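Local atomic coordinates of mandelate racemase/muconate lactonizing enzyme (Roseovarius nubinhibens ISM, PDB entry 3FVD), a protein that binds magnesium and probably catalyses a reaction of the mandelate racemase/muconate lactonizing enzyme type, on a substrate not yet established. Residues Thr194-Arg199 against Trp218-Cys223; His57-Ala62 against Leu242-His247. All coordinates share one frame; numbering follows the deposited sequence.

Contact 1: residues Thr194-Arg199 against Trp218-Cys223; sequences TFDVNR and WIEQPC. With MG (magnesium ion), chain C.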
ATOM      1  N   THR A 194      -7.470  32.796  -1.303  1.00 15.40           N
ATOM      2  CA  THR A 194      -7.713  31.420  -1.665  1.00 17.05           C
ATOM      3  C   THR A 194      -8.316  31.394  -3.051  1.00 16.63           C
ATOM      4  O   THR A 194      -9.227  32.170  -3.327  1.00 15.92           O
ATOM      5  CB  THR A 194      -8.772  30.802  -0.670  1.00 18.03           C
ATOM      6  OG1 THR A 194      -8.185  30.699   0.631  1.00 26.44           O
ATOM      7  CG2 THR A 194      -9.302  29.429  -1.103  1.00 23.52           C
ATOM      8  N   PHE A 195      -7.845  30.480  -3.898  1.00 16.28           N
ATOM      9  CA  PHE A 195      -8.384  30.320  -5.250  1.00 15.79           C
ATOM     10  C   PHE A 195      -9.446  29.274  -5.192  1.00 19.85           C
ATOM     11  O   PHE A 195      -9.144  28.076  -5.087  1.00 20.89           O
ATOM     12  CB  PHE A 195      -7.275  30.011  -6.258  1.00 11.16           C
ATOM     13  CG  PHE A 195      -6.311  31.170  -6.423  1.00 18.19           C
ATOM     14  CD1 PHE A 195      -5.078  31.147  -5.782  1.00  9.52           C
ATOM     15  CD2 PHE A 195      -6.689  32.341  -7.179  1.00  9.34           C
ATOM     16  CE1 PHE A 195      -4.203  32.247  -5.916  1.00 17.11           C
ATOM     17  CE2 PHE A 195      -5.872  33.392  -7.289  1.00 15.47           C
ATOM     18  CZ  PHE A 195      -4.612  33.351  -6.672  1.00  9.70           C
ATOM     19  N   ASP A 196     -10.694  29.728  -5.167  1.00 21.66           N
ATOM     20  CA  ASP A 196     -11.858  28.818  -5.187  1.00 24.39           C
ATOM     21  C   ASP A 196     -12.223  28.394  -6.627  1.00 24.49           C
ATOM     22  O   ASP A 196     -12.744  29.178  -7.388  1.00 24.71           O
ATOM     23  CB  ASP A 196     -13.060  29.481  -4.475  1.00 27.24           C
ATOM     24  CG  ASP A 196     -14.255  28.544  -4.289  1.00 58.22           C
ATOM     25  OD1 ASP A 196     -14.129  27.315  -4.521  1.00 32.05           O
ATOM     26  OD2 ASP A 196     -15.343  29.030  -3.877  1.00 32.05           O
ATOM     27  N   VAL A 197     -11.970  27.139  -6.975  1.00 25.14           N
ATOM     28  CA  VAL A 197     -12.184  26.620  -8.314  1.00 26.17           C
ATOM     29  C   VAL A 197     -13.583  26.042  -8.414  1.00 27.59           C
ATOM     30  O   VAL A 197     -14.142  25.902  -9.475  1.00 29.36           O
ATOM     31  CB  VAL A 197     -11.157  25.464  -8.572  1.00 26.78           C
ATOM     32  CG1 VAL A 197     -11.249  24.988  -9.973  1.00 20.66           C
ATOM     33  CG2 VAL A 197      -9.722  25.946  -8.273  1.00 21.32           C
ATOM     34  N   ASN A 198     -14.137  25.648  -7.291  1.00 27.41           N
ATOM     35  CA  ASN A 198     -15.461  25.078  -7.272  1.00 28.27           C
ATOM     36  C   ASN A 198     -15.762  23.890  -8.187  1.00 28.10           C
ATOM     37  O   ASN A 198     -16.804  23.859  -8.865  1.00 27.56           O
ATOM     38  CB  ASN A 198     -16.522  26.150  -7.427  1.00 30.58           C
ATOM     39  CG  ASN A 198     -17.600  25.973  -6.403  1.00 68.34           C
ATOM     40  OD1 ASN A 198     -18.255  24.885  -6.337  1.00 30.96           O
ATOM     41  ND2 ASN A 198     -17.732  26.991  -5.499  1.00 32.61           N
ATOM     42  N   ARG A 199     -14.876  22.885  -8.157  1.00 25.82           N
ATOM     43  CA  ARG A 199     -15.065  21.680  -8.893  1.00 23.90           C
ATOM     44  C   ARG A 199     -15.024  21.889 -10.407  1.00 23.35           C
ATOM     45  O   ARG A 199     -15.279  20.968 -11.142  1.00 24.76           O
ATOM     46  CB  ARG A 199     -16.377  21.015  -8.469  1.00 24.35           C
ATOM     47  CG  ARG A 199     -16.464  20.829  -6.964  1.00 20.37           C
ATOM     48  CD  ARG A 199     -17.756  20.276  -6.565  1.00 24.38           C
ATOM     49  NE  ARG A 199     -18.666  21.395  -6.473  1.00 20.74           N
ATOM     50  CZ  ARG A 199     -19.957  21.304  -6.208  1.00 26.55           C
ATOM     51  NH1 ARG A 199     -20.728  22.420  -6.119  1.00 19.06           N
ATOM     52  NH2 ARG A 199     -20.460  20.096  -6.002  1.00 21.46           N
ATOM     53  N   TRP A 218      -3.515  28.717  -1.238  1.00 14.42           N
ATOM     54  CA  TRP A 218      -4.529  27.671  -1.213  1.00 14.70           C
ATOM     55  C   TRP A 218      -5.304  27.581  -2.504  1.00 14.80           C
ATOM     56  O   TRP A 218      -5.699  28.629  -3.080  1.00 13.51           O
ATOM     57  CB  TRP A 218      -5.580  27.971  -0.167  1.00 14.47           C
ATOM     58  CG  TRP A 218      -5.223  27.798   1.241  1.00 16.23           C
ATOM     59  CD1 TRP A 218      -4.948  28.793   2.137  1.00 15.54           C
ATOM     60  CD2 TRP A 218      -5.246  26.575   1.986  1.00 14.61           C
ATOM     61  NE1 TRP A 218      -4.772  28.260   3.390  1.00 16.15           N
ATOM     62  CE2 TRP A 218      -4.951  26.903   3.328  1.00 16.57           C
ATOM     63  CE3 TRP A 218      -5.494  25.227   1.647  1.00 16.48           C
ATOM     64  CZ2 TRP A 218      -4.895  25.937   4.343  1.00 15.09           C
ATOM     65  CZ3 TRP A 218      -5.413  24.249   2.652  1.00 13.02           C
ATOM     66  CH2 TRP A 218      -5.170  24.603   3.983  1.00 17.39           C
ATOM     67  N   ILE A 219      -5.522  26.327  -2.939  1.00 13.05           N
ATOM     68  CA  ILE A 219      -6.480  25.998  -3.996  1.00 12.44           C
ATOM     69  C   ILE A 219      -7.649  25.235  -3.367  1.00 14.65           C
ATOM     70  O   ILE A 219      -7.462  24.195  -2.684  1.00 14.36           O
ATOM     71  CB  ILE A 219      -5.863  25.100  -5.032  1.00 12.74           C
ATOM     72  CG1 ILE A 219      -4.480  25.633  -5.474  1.00 13.60           C
ATOM     73  CG2 ILE A 219      -6.818  24.907  -6.270  1.00 11.98           C
ATOM     74  CD1 ILE A 219      -4.504  27.106  -6.028  1.00 13.68           C
ATOM     75  N   GLU A 220      -8.861  25.725  -3.575  1.00 15.80           N
ATOM     76  CA  GLU A 220     -10.012  25.090  -2.917  1.00 17.44           C
ATOM     77  C   GLU A 220     -10.783  24.204  -3.891  1.00 15.98           C
ATOM     78  O   GLU A 220     -11.186  24.642  -4.965  1.00 14.28           O
ATOM     79  CB  GLU A 220     -10.905  26.161  -2.287  1.00 20.13           C
ATOM     80  CG  GLU A 220     -12.121  25.693  -1.589  1.00 45.85           C
ATOM     81  CD  GLU A 220     -12.997  26.871  -1.160  1.00 26.36           C
ATOM     82  OE1 GLU A 220     -12.490  28.044  -1.147  1.00 47.29           O
ATOM     83  OE2 GLU A 220     -14.206  26.628  -0.872  1.00 47.01           O
ATOM     84  N   GLN A 221     -10.963  22.949  -3.516  1.00 16.94           N
ATOM     85  CA  GLN A 221     -11.754  21.985  -4.321  1.00 17.68           C
ATOM     86  C   GLN A 221     -11.526  22.122  -5.853  1.00 17.65           C
ATOM     87  O   GLN A 221     -12.393  22.569  -6.562  1.00 16.34           O
ATOM     88  CB  GLN A 221     -13.241  22.140  -3.932  1.00 18.36           C
ATOM     89  CG  GLN A 221     -14.190  21.010  -4.365  1.00 18.14           C
ATOM     90  CD  GLN A 221     -14.001  19.738  -3.595  1.00 18.48           C
ATOM     91  OE1 GLN A 221     -14.165  19.670  -2.372  1.00 17.49           O
ATOM     92  NE2 GLN A 221     -13.655  18.700  -4.316  1.00 19.08           N
ATOM     93  N   PRO A 222     -10.320  21.770  -6.361  1.00 18.22           N
ATOM     94  CA  PRO A 222     -10.111  21.897  -7.816  1.00 17.86           C
ATOM     95  C   PRO A 222     -11.074  21.022  -8.648  1.00 18.38           C
ATOM     96  O   PRO A 222     -11.618  21.478  -9.723  1.00 17.04           O
ATOM     97  CB  PRO A 222      -8.642  21.460  -8.044  1.00 17.25           C
ATOM     98  CG  PRO A 222      -8.217  20.739  -6.800  1.00 19.68           C
ATOM     99  CD  PRO A 222      -9.135  21.235  -5.649  1.00 18.18           C
ATOM    100  N   CYS A 223     -11.348  19.822  -8.134  1.00 18.54           N
ATOM    101  CA  CYS A 223     -12.095  18.844  -8.925  1.00 19.16           C
ATOM    102  C   CYS A 223     -13.380  18.413  -8.261  1.00 20.25           C
ATOM    103  O   CYS A 223     -13.642  18.762  -7.133  1.00 20.10           O
ATOM    104  CB  CYS A 223     -11.211  17.628  -9.185  1.00 20.15           C
ATOM    105  SG  CYS A 223      -9.643  17.994 -10.047  1.00 19.70           S
TER
HETATM  106 MG    MG C 501     -15.606  25.497  -2.480  0.50 16.98          MG
HETATM  107  O   HOH W   1     -17.157  27.378  -3.165  1.00 40.49           O
HETATM  108  O   HOH W   2     -14.760  24.817  -4.540  1.00 55.67           O
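The carboxylates of D196 and E220 lie stacked, their planes 1° apart, with OE1 of E220 3.6 Å from CG of D196. Two like charges this close would repel, and the surroundings probably offset this: K167 forms a salt bridge with OD2 of D196, K265 does so with OE1 of E220, and magnesium takes OE2 of E220 at 2.4 Å. Magnesium lies farther from OD1 of D196, at 3.1 Å, while water 1, bound to the metal, donates a hydrogen bond of 2.6 Å to OD2 of D196. At the edge of the R199 guanidinium, in its plane, OD1 of N198 receives a weak bond from NH1, which also bonds O of Y59. E220 reaches the ion because its CG stands anti to the backbone N (chi1 179°) and the chain beyond stays extended, its OE1 passing the methyl of T194.

The strands that carry these groups run parallel. The N of F195 donates to O of W218 at 2.9 Å, and the N of E220 to O of F195 at 2.8 Å. Past the strand ends, N of R199 continues the pairing with O of Q221 at 3.0 Å. V197 packs CG2 against CG2 of I219, 3.7 Å away. The whole is a beta-alpha-beta crossover through helix 203-210, with metal ligands at the C-terminal strand ends, as in enolase-superfamily barrels.

Contact 2: residues His57-Ala62 against Leu242-His247; sequences HSYLPA and LDECLH. With MG (magnesium ion), chain C.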
ATOM      1  N   HIS A  57     -30.441  25.268  -5.901  1.00 20.12           N
ATOM      2  CA  HIS A  57     -30.693  23.834  -5.858  1.00 19.12           C
ATOM      3  C   HIS A  57     -29.677  23.062  -6.667  1.00 20.36           C
ATOM      4  O   HIS A  57     -29.861  21.848  -6.862  1.00 21.77           O
ATOM      5  CB  HIS A  57     -32.108  23.504  -6.340  1.00 16.73           C
ATOM      6  CG  HIS A  57     -32.468  24.097  -7.665  1.00 17.23           C
ATOM      7  ND1 HIS A  57     -31.973  23.607  -8.870  1.00 16.41           N
ATOM      8  CD2 HIS A  57     -33.298  25.131  -7.982  1.00 15.58           C
ATOM      9  CE1 HIS A  57     -32.481  24.327  -9.865  1.00 15.89           C
ATOM     10  NE2 HIS A  57     -33.280  25.252  -9.355  1.00 17.23           N
ATOM     11  N   SER A  58     -28.636  23.757  -7.172  1.00 18.36           N
ATOM     12  CA  SER A  58     -27.641  23.094  -8.004  0.50 16.74           C
ATOM     13  C   SER A  58     -26.271  23.127  -7.374  1.00 15.97           C
ATOM     14  O   SER A  58     -25.307  22.726  -7.967  1.00 17.88           O
ATOM     15  CB  SER A  58     -27.576  23.745  -9.380  0.50 17.17           C
ATOM     16  OG  SER A  58     -26.892  24.979  -9.313  0.50 32.98           O
ATOM     17  N   TYR A  59     -26.164  23.616  -6.173  1.00 14.17           N
ATOM     18  CA  TYR A  59     -24.823  23.773  -5.642  1.00 14.32           C
ATOM     19  C   TYR A  59     -24.443  22.462  -4.914  1.00 15.48           C
ATOM     20  O   TYR A  59     -23.365  21.945  -5.108  1.00 16.44           O
ATOM     21  CB  TYR A  59     -24.754  24.986  -4.724  1.00 12.44           C
ATOM     22  CG  TYR A  59     -23.493  25.102  -3.925  1.00 17.18           C
ATOM     23  CD1 TYR A  59     -22.254  25.208  -4.561  1.00 11.74           C
ATOM     24  CD2 TYR A  59     -23.532  25.185  -2.503  1.00 12.20           C
ATOM     25  CE1 TYR A  59     -21.072  25.268  -3.812  1.00 15.69           C
ATOM     26  CE2 TYR A  59     -22.327  25.260  -1.758  1.00 16.16           C
ATOM     27  CZ  TYR A  59     -21.111  25.307  -2.444  1.00 10.65           C
ATOM     28  OH  TYR A  59     -19.898  25.394  -1.731  1.00 16.35           O
ATOM     29  N   LEU A  60     -25.358  21.946  -4.094  1.00 14.65           N
ATOM     30  CA  LEU A  60     -25.145  20.732  -3.318  1.00 12.19           C
ATOM     31  C   LEU A  60     -26.452  19.910  -3.380  1.00 13.73           C
ATOM     32  O   LEU A  60     -27.452  20.362  -3.969  1.00 12.06           O
ATOM     33  CB  LEU A  60     -24.804  21.106  -1.884  1.00  8.94           C
ATOM     34  CG  LEU A  60     -23.382  21.612  -1.581  1.00  8.30           C
ATOM     35  CD1 LEU A  60     -23.290  22.258  -0.234  1.00  7.34           C
ATOM     36  CD2 LEU A  60     -22.293  20.447  -1.677  1.00  7.53           C
ATOM     37  N   PRO A  61     -26.453  18.675  -2.791  1.00 14.24           N
ATOM     38  CA  PRO A  61     -27.706  17.920  -2.820  1.00 13.19           C
ATOM     39  C   PRO A  61     -28.623  18.474  -1.790  1.00 12.80           C
ATOM     40  O   PRO A  61     -28.679  17.969  -0.658  1.00 14.76           O
ATOM     41  CB  PRO A  61     -27.272  16.502  -2.503  1.00 14.73           C
ATOM     42  CG  PRO A  61     -25.767  16.485  -2.880  1.00 25.76           C
ATOM     43  CD  PRO A  61     -25.304  17.833  -2.413  1.00 13.83           C
ATOM     44  N   ALA A  62     -29.358  19.524  -2.191  1.00 12.05           N
ATOM     45  CA  ALA A  62     -30.156  20.322  -1.303  1.00 11.70           C
ATOM     46  C   ALA A  62     -30.989  21.317  -2.106  1.00 13.10           C
ATOM     47  O   ALA A  62     -30.514  21.887  -3.086  1.00 12.49           O
ATOM     48  CB  ALA A  62     -29.209  21.077  -0.286  1.00 10.61           C
ATOM     49  N   LEU A 242     -10.423  21.221   0.922  1.00 14.45           N
ATOM     50  CA  LEU A 242     -11.621  20.533   0.438  1.00 14.40           C
ATOM     51  C   LEU A 242     -12.846  21.158   1.015  1.00 13.68           C
ATOM     52  O   LEU A 242     -12.789  21.745   2.068  1.00 12.38           O
ATOM     53  CB  LEU A 242     -11.615  19.029   0.747  1.00 14.74           C
ATOM     54  CG  LEU A 242     -10.479  18.271   0.018  1.00 17.79           C
ATOM     55  CD1 LEU A 242     -10.603  16.877   0.356  1.00 15.82           C
ATOM     56  CD2 LEU A 242     -10.591  18.391  -1.482  1.00 16.66           C
ATOM     57  N   ASP A 243     -13.962  21.009   0.309  1.00 14.41           N
ATOM     58  CA  ASP A 243     -15.197  21.636   0.672  1.00 17.10           C
ATOM     59  C   ASP A 243     -16.429  20.786   0.209  1.00 17.00           C
ATOM     60  O   ASP A 243     -16.954  20.008   0.960  1.00 17.03           O
ATOM     61  CB  ASP A 243     -15.227  23.077   0.094  1.00 21.13           C
ATOM     62  CG  ASP A 243     -16.548  23.838   0.407  1.00 27.11           C
ATOM     63  OD1 ASP A 243     -17.335  23.335   1.221  1.00 23.53           O
ATOM     64  OD2 ASP A 243     -16.813  24.948  -0.169  1.00 24.77           O
ATOM     65  N   GLU A 244     -16.873  20.964  -1.016  1.00 16.08           N
ATOM     66  CA  GLU A 244     -18.110  20.412  -1.473  1.00 17.23           C
ATOM     67  C   GLU A 244     -18.178  18.877  -1.498  1.00 18.77           C
ATOM     68  O   GLU A 244     -19.275  18.348  -1.377  1.00 20.18           O
ATOM     69  CB  GLU A 244     -18.443  20.923  -2.890  1.00 17.30           C
ATOM     70  CG  GLU A 244     -18.815  22.396  -2.959  1.00 23.13           C
ATOM     71  CD  GLU A 244     -17.610  23.368  -3.017  1.00 18.33           C
ATOM     72  OE1 GLU A 244     -16.423  22.934  -3.038  1.00 23.62           O
ATOM     73  OE2 GLU A 244     -17.876  24.602  -2.955  1.00 25.09           O
ATOM     74  N   CYS A 245     -17.067  18.163  -1.712  1.00 18.19           N
ATOM     75  CA  CYS A 245     -17.140  16.676  -1.740  1.00 18.14           C
ATOM     76  C   CYS A 245     -17.244  16.060  -0.330  1.00 18.70           C
ATOM     77  O   CYS A 245     -17.339  14.868  -0.202  1.00 20.16           O
ATOM     78  CB  CYS A 245     -15.963  16.040  -2.449  1.00 16.85           C
ATOM     79  SG  CYS A 245     -14.395  16.299  -1.583  1.00 22.35           S
ATOM     80  N   LEU A 246     -17.212  16.866   0.724  1.00 17.87           N
ATOM     81  CA  LEU A 246     -17.242  16.304   2.061  1.00 18.89           C
ATOM     82  C   LEU A 246     -18.672  16.246   2.670  1.00 21.09           C
ATOM     83  O   LEU A 246     -19.104  17.168   3.326  1.00 22.41           O
ATOM     84  CB  LEU A 246     -16.354  17.122   2.969  1.00 18.35           C
ATOM     85  CG  LEU A 246     -14.928  17.385   2.479  1.00 28.04           C
ATOM     86  CD1 LEU A 246     -14.365  18.588   3.205  1.00 18.83           C
ATOM     87  CD2 LEU A 246     -14.073  16.180   2.693  1.00 19.06           C
ATOM     88  N   HIS A 247     -19.379  15.154   2.513  1.00 22.65           N
ATOM     89  CA  HIS A 247     -20.805  15.160   2.890  1.00 25.14           C
ATOM     90  C   HIS A 247     -21.075  14.675   4.271  1.00 24.96           C
ATOM     91  O   HIS A 247     -22.161  14.890   4.782  1.00 26.73           O
ATOM     92  CB  HIS A 247     -21.637  14.325   1.915  1.00 26.10           C
ATOM     93  CG  HIS A 247     -21.597  14.871   0.534  1.00 29.09           C
ATOM     94  ND1 HIS A 247     -22.218  16.064   0.191  1.00 29.40           N
ATOM     95  CD2 HIS A 247     -20.950  14.443  -0.571  1.00 28.18           C
ATOM     96  CE1 HIS A 247     -21.978  16.319  -1.082  1.00 29.05           C
ATOM     97  NE2 HIS A 247     -21.205  15.356  -1.565  1.00 30.81           N
TER
HETATM   98 MG    MG C 501     -15.606  25.497  -2.480  0.50 16.98          MG
HETATM   99  O   HOH W   3     -19.732  23.444   0.519  1.00 15.61           O
HETATM  100  O   HOH W   2     -14.760  24.817  -4.540  1.00 55.67           O
HETATM  101  O   HOH W   1     -17.157  27.378  -3.165  1.00 40.49           O
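Y59 meets E244 through its hydroxyl, OH donating a very short hydrogen bond to OE2 at 2.5 Å, a length best treated as doubtful. OE2 sits at the ring's edge, near its plane, whereas the carboxylate is turned 87° against the ring. With CG anti to the backbone N (chi1 169°), the tyrosine extends its phenol to the magnesium ligands. Water 3 joins it to the neighbouring ligand, donating to OH of Y59 at 3.0 Å and to OD1 of D243 at 2.5 Å; R270 forms a salt bridge with that same OD1.

L60 follows with a van der Waals contact, its CD2 3.7 Å from the backbone O of E244. Next, P61, at the centre of an inverse gamma turn, brings CD to 3.9 Å from CE1 of H247, the two side chains crossing at about a right angle.

Across the contact, a type I turn from D243 to L246 carries both acids. E244 bends at chi2 (83°) and binds magnesium through OE2 at 2.5 Å, with OE1 at a longer 2.7 Å. A loop of the N-terminal capping domain thus meets the metal-bearing loop after strand 240-242, the interdomain active-site arrangement characteristic of the enolase superfamily.

Contacts 1 and 2, their centres about 13 Å apart, converge on one magnesium ion. Contact 1 brings E220, with D196 alongside, and contact 2 brings E244 and D243, whose OD2 is a long 2.7 Å from the metal; waters 1 and 2 belong to both. Direct bonds join them as well: OE1 of Q221 probably accepts from N of D243 at 3.0 Å, and NH1 of R199 probably donates to O of Y59 at 2.9 Å, so the barrel loop of contact 1 also holds the capping loop of contact 2. Successive barrel strands supply the acids and the other domain reaches them through Y59: a site assembled from pieces far apart in sequence.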